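PDB 2I7R: conserved domain protein, which is of unknown function but belongs to the glyoxalase/bleomycin resistance protein/dioxygenase superfamily and assembles as a two-chain protein of paired beta-alpha-beta-beta-beta modules. Local coordinates for residues D10-N15 and M49-H54; E59-G64 and A108-D113. One frame throughout, in Å; residues are numbered along the deposited sequence.

Interaction 1: residues D10-N15 and M49-H54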
ATOM      1  N   ASP A  10      -5.489  -2.401   1.140  1.00 15.96           N
ATOM      2  CA  ASP A  10      -5.955  -3.781   1.158  1.00 16.89           C
ATOM      3  C   ASP A  10      -5.076  -4.635   0.255  1.00 16.73           C
ATOM      4  O   ASP A  10      -4.729  -4.221  -0.834  1.00 17.57           O
ATOM      5  CB  ASP A  10      -7.383  -3.917   0.633  1.00 16.94           C
ATOM      6  CG  ASP A  10      -8.381  -3.036   1.350  1.00 18.75           C
ATOM      7  OD1 ASP A  10      -8.048  -2.418   2.378  1.00 18.87           O
ATOM      8  OD2 ASP A  10      -9.517  -2.964   0.832  1.00 20.63           O
ATOM      9  N   ILE A  11      -4.795  -5.845   0.699  1.00 16.70           N
ATOM     10  CA  ILE A  11      -4.141  -6.872  -0.110  1.00 16.90           C
ATOM     11  C   ILE A  11      -5.154  -8.000  -0.317  1.00 17.37           C
ATOM     12  O   ILE A  11      -5.687  -8.560   0.660  1.00 16.09           O
ATOM     13  CB  ILE A  11      -2.865  -7.485   0.582  1.00 15.27           C
ATOM     14  CG1 ILE A  11      -1.966  -6.405   1.222  1.00 15.13           C
ATOM     15  CG2 ILE A  11      -2.118  -8.429  -0.416  1.00 15.54           C
ATOM     16  CD1 ILE A  11      -1.522  -5.289   0.248  1.00 12.24           C
ATOM     17  N   ILE A  12      -5.403  -8.332  -1.580  1.00 18.42           N
ATOM     18  CA  ILE A  12      -6.353  -9.398  -1.915  1.00 18.84           C
ATOM     19  C   ILE A  12      -5.569 -10.720  -2.008  1.00 19.58           C
ATOM     20  O   ILE A  12      -4.593 -10.839  -2.798  1.00 18.53           O
ATOM     21  CB  ILE A  12      -7.055  -9.124  -3.244  1.00 19.52           C
ATOM     22  CG1 ILE A  12      -7.652  -7.725  -3.298  1.00 19.86           C
ATOM     23  CG2 ILE A  12      -8.085 -10.200  -3.556  1.00 21.85           C
ATOM     24  CD1 ILE A  12      -8.332  -7.296  -2.004  1.00 26.42           C
ATOM     25  N   VAL A  13      -5.986 -11.687  -1.188  1.00 19.57           N
ATOM     26  CA  VAL A  13      -5.314 -12.990  -1.052  1.00 21.19           C
ATOM     27  C   VAL A  13      -6.364 -14.111  -0.884  1.00 22.94           C
ATOM     28  O   VAL A  13      -7.449 -13.860  -0.369  1.00 23.32           O
ATOM     29  CB  VAL A  13      -4.280 -12.997   0.124  1.00 20.75           C
ATOM     30  CG1 VAL A  13      -3.195 -11.923  -0.090  1.00 19.11           C
ATOM     31  CG2 VAL A  13      -4.962 -12.823   1.516  1.00 20.57           C
ATOM     32  N   SER A  14      -6.049 -15.338  -1.297  1.00 24.61           N
ATOM     33  CA  SER A  14      -7.021 -16.440  -1.171  1.00 26.40           C
ATOM     34  C   SER A  14      -7.079 -17.071   0.218  1.00 27.02           C
ATOM     35  O   SER A  14      -8.098 -17.660   0.595  1.00 27.57           O
ATOM     36  CB  SER A  14      -6.754 -17.526  -2.209  1.00 26.49           C
ATOM     37  OG  SER A  14      -5.487 -18.087  -1.955  1.00 29.79           O
ATOM     38  N   ASN A  15      -6.010 -16.938   0.994  1.00 27.37           N
ATOM     39  CA  ASN A  15      -5.960 -17.623   2.281  1.00 27.30           C
ATOM     40  C   ASN A  15      -5.635 -16.663   3.413  1.00 26.47           C
ATOM     41  O   ASN A  15      -4.529 -16.651   3.964  1.00 26.29           O
ATOM     42  CB  ASN A  15      -4.963 -18.779   2.230  1.00 27.70           C
ATOM     43  CG  ASN A  15      -5.061 -19.680   3.442  1.00 31.40           C
ATOM     44  OD1 ASN A  15      -5.750 -19.368   4.429  1.00 34.67           O
ATOM     45  ND2 ASN A  15      -4.352 -20.801   3.392  1.00 33.93           N
HETATM   46  N   MSE A  49      -5.440  -4.069   5.498  1.00 18.32           N
HETATM   47  CA  MSE A  49      -6.384  -5.183   5.463  1.00 19.08           C
HETATM   48  C   MSE A  49      -5.916  -6.342   4.548  1.00 19.19           C
HETATM   49  O   MSE A  49      -5.257  -6.133   3.516  1.00 19.09           O
HETATM   50  CB  MSE A  49      -7.765  -4.711   4.967  1.00 19.48           C
HETATM   51  CG  MSE A  49      -8.631  -3.976   5.998  1.00 22.60           C
HETATM   52 SE   MSE A  49      -7.767  -2.630   7.109  1.00 32.75          SE
HETATM   53  CE  MSE A  49      -9.488  -1.719   7.720  1.00 21.22           C
ATOM     54  N   LEU A  50      -6.303  -7.552   4.917  1.00 18.60           N
ATOM     55  CA  LEU A  50      -6.241  -8.689   4.007  1.00 19.81           C
ATOM     56  C   LEU A  50      -7.680  -9.032   3.663  1.00 20.79           C
ATOM     57  O   LEU A  50      -8.543  -9.068   4.544  1.00 21.03           O
ATOM     58  CB  LEU A  50      -5.564  -9.882   4.671  1.00 18.51           C
ATOM     59  CG  LEU A  50      -4.238  -9.591   5.374  1.00 17.87           C
ATOM     60  CD1 LEU A  50      -3.771 -10.849   6.080  1.00 17.48           C
ATOM     61  CD2 LEU A  50      -3.189  -9.096   4.354  1.00 17.52           C
ATOM     62  N   SER A  51      -7.960  -9.256   2.394  1.00 21.92           N
ATOM     63  CA  SER A  51      -9.323  -9.577   2.012  1.00 24.40           C
ATOM     64  C   SER A  51      -9.348 -10.678   0.968  1.00 25.32           C
ATOM     65  O   SER A  51      -8.577 -10.641   0.031  1.00 25.38           O
ATOM     66  CB  SER A  51     -10.050  -8.323   1.535  1.00 24.06           C
ATOM     67  OG  SER A  51     -11.281  -8.678   0.928  1.00 28.46           O
ATOM     68  N   GLN A  52     -10.229 -11.665   1.141  1.00 26.67           N
ATOM     69  CA  GLN A  52     -10.408 -12.696   0.129  1.00 27.90           C
ATOM     70  C   GLN A  52     -11.394 -12.215  -0.945  1.00 27.94           C
ATOM     71  O   GLN A  52     -11.246 -12.498  -2.129  1.00 27.03           O
ATOM     72  CB  GLN A  52     -10.876 -13.991   0.779  1.00 29.06           C
ATOM     73  CG  GLN A  52     -10.841 -15.196  -0.147  1.00 32.28           C
ATOM     74  CD  GLN A  52     -11.701 -16.342   0.376  1.00 38.38           C
ATOM     75  OE1 GLN A  52     -11.727 -16.612   1.582  1.00 41.17           O
ATOM     76  NE2 GLN A  52     -12.416 -17.017  -0.529  1.00 37.89           N
ATOM     77  N   ASN A  53     -12.388 -11.460  -0.511  1.00 28.65           N
ATOM     78  CA  ASN A  53     -13.413 -10.929  -1.410  1.00 29.68           C
ATOM     79  C   ASN A  53     -12.839  -9.910  -2.393  1.00 29.99           C
ATOM     80  O   ASN A  53     -11.978  -9.092  -2.045  1.00 29.46           O
ATOM     81  CB  ASN A  53     -14.547 -10.265  -0.588  1.00 30.04           C
ATOM     82  CG  ASN A  53     -15.609  -9.580  -1.470  1.00 31.35           C
ATOM     83  OD1 ASN A  53     -16.309 -10.239  -2.225  1.00 31.18           O
ATOM     84  ND2 ASN A  53     -15.720  -8.254  -1.363  1.00 31.44           N
ATOM     85  N   HIS A  54     -13.348  -9.955  -3.620  1.00 30.71           N
ATOM     86  CA  HIS A  54     -13.068  -8.918  -4.594  1.00 30.84           C
ATOM     87  C   HIS A  54     -14.113  -7.832  -4.522  1.00 31.17           C
ATOM     88  O   HIS A  54     -15.247  -8.019  -4.957  1.00 31.69           O
ATOM     89  CB  HIS A  54     -12.918  -9.530  -5.982  1.00 30.53           C
ATOM     90  CG  HIS A  54     -11.815 -10.532  -6.038  1.00 30.12           C
ATOM     91  ND1 HIS A  54     -11.402 -11.132  -7.199  1.00 31.27           N
ATOM     92  CD2 HIS A  54     -11.030 -11.032  -5.056  1.00 30.46           C
ATOM     93  CE1 HIS A  54     -10.417 -11.972  -6.932  1.00 33.21           C
ATOM     94  NE2 HIS A  54     -10.180 -11.935  -5.634  1.00 31.96           N
TER

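Interaction 2: residues E59-G64 and A108-D113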
ATOM      1  N   GLU A  59      -7.474  -9.299  -9.601  1.00 23.19           N
ATOM      2  CA  GLU A  59      -6.884 -10.600  -9.318  1.00 21.97           C
ATOM      3  C   GLU A  59      -6.272 -10.617  -7.918  1.00 21.14           C
ATOM      4  O   GLU A  59      -6.049  -9.571  -7.325  1.00 21.66           O
ATOM      5  CB  GLU A  59      -5.822 -10.904 -10.378  1.00 21.99           C
ATOM      6  CG  GLU A  59      -6.324 -10.776 -11.782  1.00 20.68           C
ATOM      7  CD  GLU A  59      -5.249 -11.077 -12.825  1.00 21.82           C
ATOM      8  OE1 GLU A  59      -4.054 -10.969 -12.517  1.00 29.09           O
ATOM      9  OE2 GLU A  59      -5.587 -11.413 -13.960  1.00 19.10           O
ATOM     10  N   ASN A  60      -6.013 -11.791  -7.370  1.00 20.73           N
ATOM     11  CA  ASN A  60      -5.211 -11.853  -6.159  1.00 19.98           C
ATOM     12  C   ASN A  60      -3.835 -11.245  -6.393  1.00 19.58           C
ATOM     13  O   ASN A  60      -3.302 -11.189  -7.542  1.00 17.99           O
ATOM     14  CB  ASN A  60      -5.109 -13.280  -5.597  1.00 21.34           C
ATOM     15  CG  ASN A  60      -6.475 -13.838  -5.197  1.00 23.22           C
ATOM     16  OD1 ASN A  60      -7.448 -13.096  -5.058  1.00 27.19           O
ATOM     17  ND2 ASN A  60      -6.557 -15.131  -5.061  1.00 24.85           N
ATOM     18  N   PHE A  61      -3.295 -10.737  -5.294  1.00 18.82           N
ATOM     19  CA  PHE A  61      -2.028 -10.063  -5.291  1.00 18.23           C
ATOM     20  C   PHE A  61      -0.993 -11.065  -5.724  1.00 18.23           C
ATOM     21  O   PHE A  61      -1.024 -12.193  -5.280  1.00 18.73           O
ATOM     22  CB  PHE A  61      -1.671  -9.540  -3.886  1.00 16.70           C
ATOM     23  CG  PHE A  61      -0.336  -8.837  -3.850  1.00 16.44           C
ATOM     24  CD1 PHE A  61      -0.191  -7.571  -4.425  1.00 14.07           C
ATOM     25  CD2 PHE A  61       0.780  -9.457  -3.308  1.00 15.28           C
ATOM     26  CE1 PHE A  61       1.044  -6.912  -4.408  1.00 15.16           C
ATOM     27  CE2 PHE A  61       2.042  -8.808  -3.310  1.00 16.39           C
ATOM     28  CZ  PHE A  61       2.175  -7.545  -3.857  1.00 11.66           C
ATOM     29  N   GLN A  62      -0.100 -10.635  -6.591  1.00 19.17           N
ATOM     30  CA  GLN A  62       1.050 -11.414  -6.992  1.00 21.49           C
ATOM     31  C   GLN A  62       2.343 -10.809  -6.432  1.00 21.30           C
ATOM     32  O   GLN A  62       2.920 -11.322  -5.471  1.00 22.09           O
ATOM     33  CB  GLN A  62       1.056 -11.573  -8.521  1.00 21.34           C
ATOM     34  CG  GLN A  62      -0.054 -12.590  -8.968  1.00 24.00           C
ATOM     35  CD  GLN A  62      -0.234 -12.695 -10.472  1.00 25.27           C
ATOM     36  OE1 GLN A  62       0.742 -12.661 -11.235  1.00 29.00           O
ATOM     37  NE2 GLN A  62      -1.505 -12.837 -10.914  1.00 28.63           N
ATOM     38  N   SER A  63       2.801  -9.708  -7.002  1.00 21.35           N
ATOM     39  CA  SER A  63       4.061  -9.121  -6.544  1.00 21.28           C
ATOM     40  C   SER A  63       4.044  -7.627  -6.841  1.00 19.75           C
ATOM     41  O   SER A  63       3.032  -7.104  -7.262  1.00 19.33           O
ATOM     42  CB  SER A  63       5.277  -9.830  -7.209  1.00 21.67           C
ATOM     43  OG  SER A  63       6.500  -9.608  -6.481  1.00 22.74           O
ATOM     44  N   GLY A  64       5.159  -6.948  -6.596  1.00 18.60           N
ATOM     45  CA  GLY A  64       5.317  -5.594  -7.095  1.00 16.50           C
ATOM     46  C   GLY A  64       5.073  -4.470  -6.123  1.00 16.04           C
ATOM     47  O   GLY A  64       4.891  -3.348  -6.530  1.00 15.40           O
ATOM     48  N   ALA A 108       2.705 -14.267   0.690  1.00 18.37           N
ATOM     49  CA  ALA A 108       1.876 -13.925  -0.486  1.00 18.96           C
ATOM     50  C   ALA A 108       2.503 -12.942  -1.450  1.00 19.47           C
ATOM     51  O   ALA A 108       1.790 -12.159  -2.106  1.00 19.97           O
ATOM     52  CB  ALA A 108       0.482 -13.422  -0.066  1.00 19.31           C
ATOM     53  N   GLY A 109       3.832 -12.984  -1.573  1.00 19.86           N
ATOM     54  CA  GLY A 109       4.518 -12.069  -2.485  1.00 18.28           C
ATOM     55  C   GLY A 109       4.834 -10.708  -1.854  1.00 18.39           C
ATOM     56  O   GLY A 109       5.537  -9.908  -2.481  1.00 17.97           O
ATOM     57  N   LEU A 110       4.340 -10.425  -0.634  1.00 17.32           N
ATOM     58  CA  LEU A 110       4.560  -9.076  -0.038  1.00 17.20           C
ATOM     59  C   LEU A 110       6.002  -8.956   0.381  1.00 17.29           C
ATOM     60  O   LEU A 110       6.586  -9.956   0.786  1.00 17.92           O
ATOM     61  CB  LEU A 110       3.704  -8.804   1.192  1.00 16.13           C
ATOM     62  CG  LEU A 110       2.198  -8.875   0.932  1.00 16.45           C
ATOM     63  CD1 LEU A 110       1.457  -9.106   2.201  1.00 16.34           C
ATOM     64  CD2 LEU A 110       1.773  -7.649   0.206  1.00 11.56           C
ATOM     65  N   VAL A 111       6.531  -7.739   0.285  1.00 16.26           N
ATOM     66  CA  VAL A 111       7.873  -7.371   0.733  1.00 15.75           C
ATOM     67  C   VAL A 111       7.728  -6.196   1.718  1.00 16.39           C
ATOM     68  O   VAL A 111       6.999  -5.224   1.473  1.00 15.40           O
ATOM     69  CB  VAL A 111       8.801  -6.938  -0.468  1.00 16.51           C
ATOM     70  CG1 VAL A 111      10.169  -6.398   0.039  1.00 13.71           C
ATOM     71  CG2 VAL A 111       8.970  -8.091  -1.559  1.00 13.48           C
ATOM     72  N   LEU A 112       8.412  -6.300   2.838  1.00 16.38           N
ATOM     73  CA  LEU A 112       8.274  -5.290   3.883  1.00 17.99           C
ATOM     74  C   LEU A 112       9.635  -4.664   4.115  1.00 18.33           C
ATOM     75  O   LEU A 112      10.662  -5.358   4.047  1.00 18.00           O
ATOM     76  CB  LEU A 112       7.698  -5.877   5.186  1.00 16.85           C
ATOM     77  CG  LEU A 112       6.182  -6.206   5.111  1.00 19.27           C
ATOM     78  CD1 LEU A 112       5.951  -7.526   4.409  1.00 20.49           C
ATOM     79  CD2 LEU A 112       5.522  -6.236   6.511  1.00 19.78           C
ATOM     80  N   ASP A 113       9.629  -3.360   4.372  1.00 18.20           N
ATOM     81  CA  ASP A 113      10.843  -2.651   4.791  1.00 19.03           C
ATOM     82  C   ASP A 113      10.612  -2.065   6.169  1.00 19.23           C
ATOM     83  O   ASP A 113       9.685  -1.287   6.365  1.00 19.37           O
ATOM     84  CB  ASP A 113      11.182  -1.549   3.778  1.00 19.25           C
ATOM     85  CG  ASP A 113      12.368  -0.688   4.196  1.00 20.73           C
ATOM     86  OD1 ASP A 113      13.271  -1.195   4.877  1.00 22.40           O
ATOM     87  OD2 ASP A 113      12.393   0.496   3.833  1.00 18.95           O
TER
HETATM   88  O   HOH W   1       7.004 -10.846  -4.392  1.00 23.99           O

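Interaction 1: residues D10-N15 and M49-H54
Ile12 and His54 meet where two parallel strands run out into loops: the CG2 methyl of Ile12 lies obliquely against the imidazole, 3.4 Å from His54 CD2. With CG2 anti to the backbone N and CG1 beside it (chi1 -51°), the two branches of Ile12 divide the work, CD1 resting 4.1 Å from the CB of Ser51. The hydroxyl of Ser51 turns to its own chain, where OG donates in the carbonyl plane to a lone pair of Asn53 O (3.1 Å) and holds the turn toward His54, whose NE2 is hydrogen-bonded to Asn60. On the same face, OD1 of Asp10, hydrogen-bonded to Gln8 NE2, comes within 3.5 Å of the CB of Met49, a selenomethionine whose bent chain leads off toward Phe38 and Gln40. Leu50 occupies the other face, its CD2 4.1 Å from Ile11 CB. Between the two faces, parallel-strand hydrogen bonds run from Ile11 N to Met49 O (2.9 Å), Ser51 N to Ile11 O (2.9 Å) and Val13 N to Ser51 O (3.0 Å). Strands 5-12 and 46-51, first and last of the first beta-alpha-beta-beta-beta module, thus pair in parallel, with helix 16-27 on the Leu50 face, as in the glyoxalase superfamily. Strand 38-43 flanks 46-51, and Asp10 and Ile11 join an antiparallel ladder with the second subunit, whose His68 binds Asp10 OD2.

Interaction 2: residues E59-G64 and A108-D113
The ring of Phe61 is the centre of this contact, presenting its CD2-CE2 edge to the turn that precedes strand 111-116. Ala108 O lies near the ring plane, 3.1 Å from Phe61 CD2, a placement consistent with weak C-H...O attraction at the ring edge, and the carbonyl carbon of Gly109 lies at the same edge. Leu110 approaches obliquely: its CD2 methyl makes an off-centre CH-pi contact, 4.2 Å from the centroid of the Phe61 ring and 29° off the ring normal. Phe61 reaches this place because its CG stands anti to the backbone N (chi1 179°), which sends the ring across to the turn. Leu110 begins by pointing away from the 59-64 loop, and the branch at CG brings CD2 back to the aromatic ring.

No direct hydrogen bond joins the two segments. Instead, Gly109 CA makes a nearly straight C-H...O contact with Gln62 O (3.5 Å, 169° at the hydrogen). One water bridges the two segments, lying a short 2.5 Å from Ser63 OG and donating to Gly109 O at 2.6 Å. Ser63 OG is also bonded to the backbone N of Glu59 of the second subunit, which ties the water bridge to the dimer interface; Phe61 itself packs on Gly64 of that subunit.

This is structural packing at the seam between two modules: the linker entering the second sets its aromatic ring against the turn into that module's last strand. Farther out, Ile11 of strand 5-12 touches Leu110. The loop leads directly into strand 65-70, the parallel neighbour of 111-116, and Leu110 rests on Ile65 of that strand; strand 100-105 flanks 111-116 on its other side.

How the interactions relate
Along the chain both segments of interaction 1 come before those of interaction 2, and their centres lie 11 Å apart. The first belongs to the sheet of strands 5-12, 46-51, 38-43 and 33-35; the second joins the loop before strand 65-70 to the entry of strand 111-116, in the other sheet. Both sheets have the same 1-4-3-2 strand order, the repeated module of the glyoxalase superfamily. The loop 59-64 joins them directly: Phe61 N lies 2.8 Å from Ile12 O, a probable hydrogen bond, and Phe61 CB packs 3.7 Å from Ile11 CG2. Since both contacts also touch the second subunit, this junction links the two modules to the dimer interface.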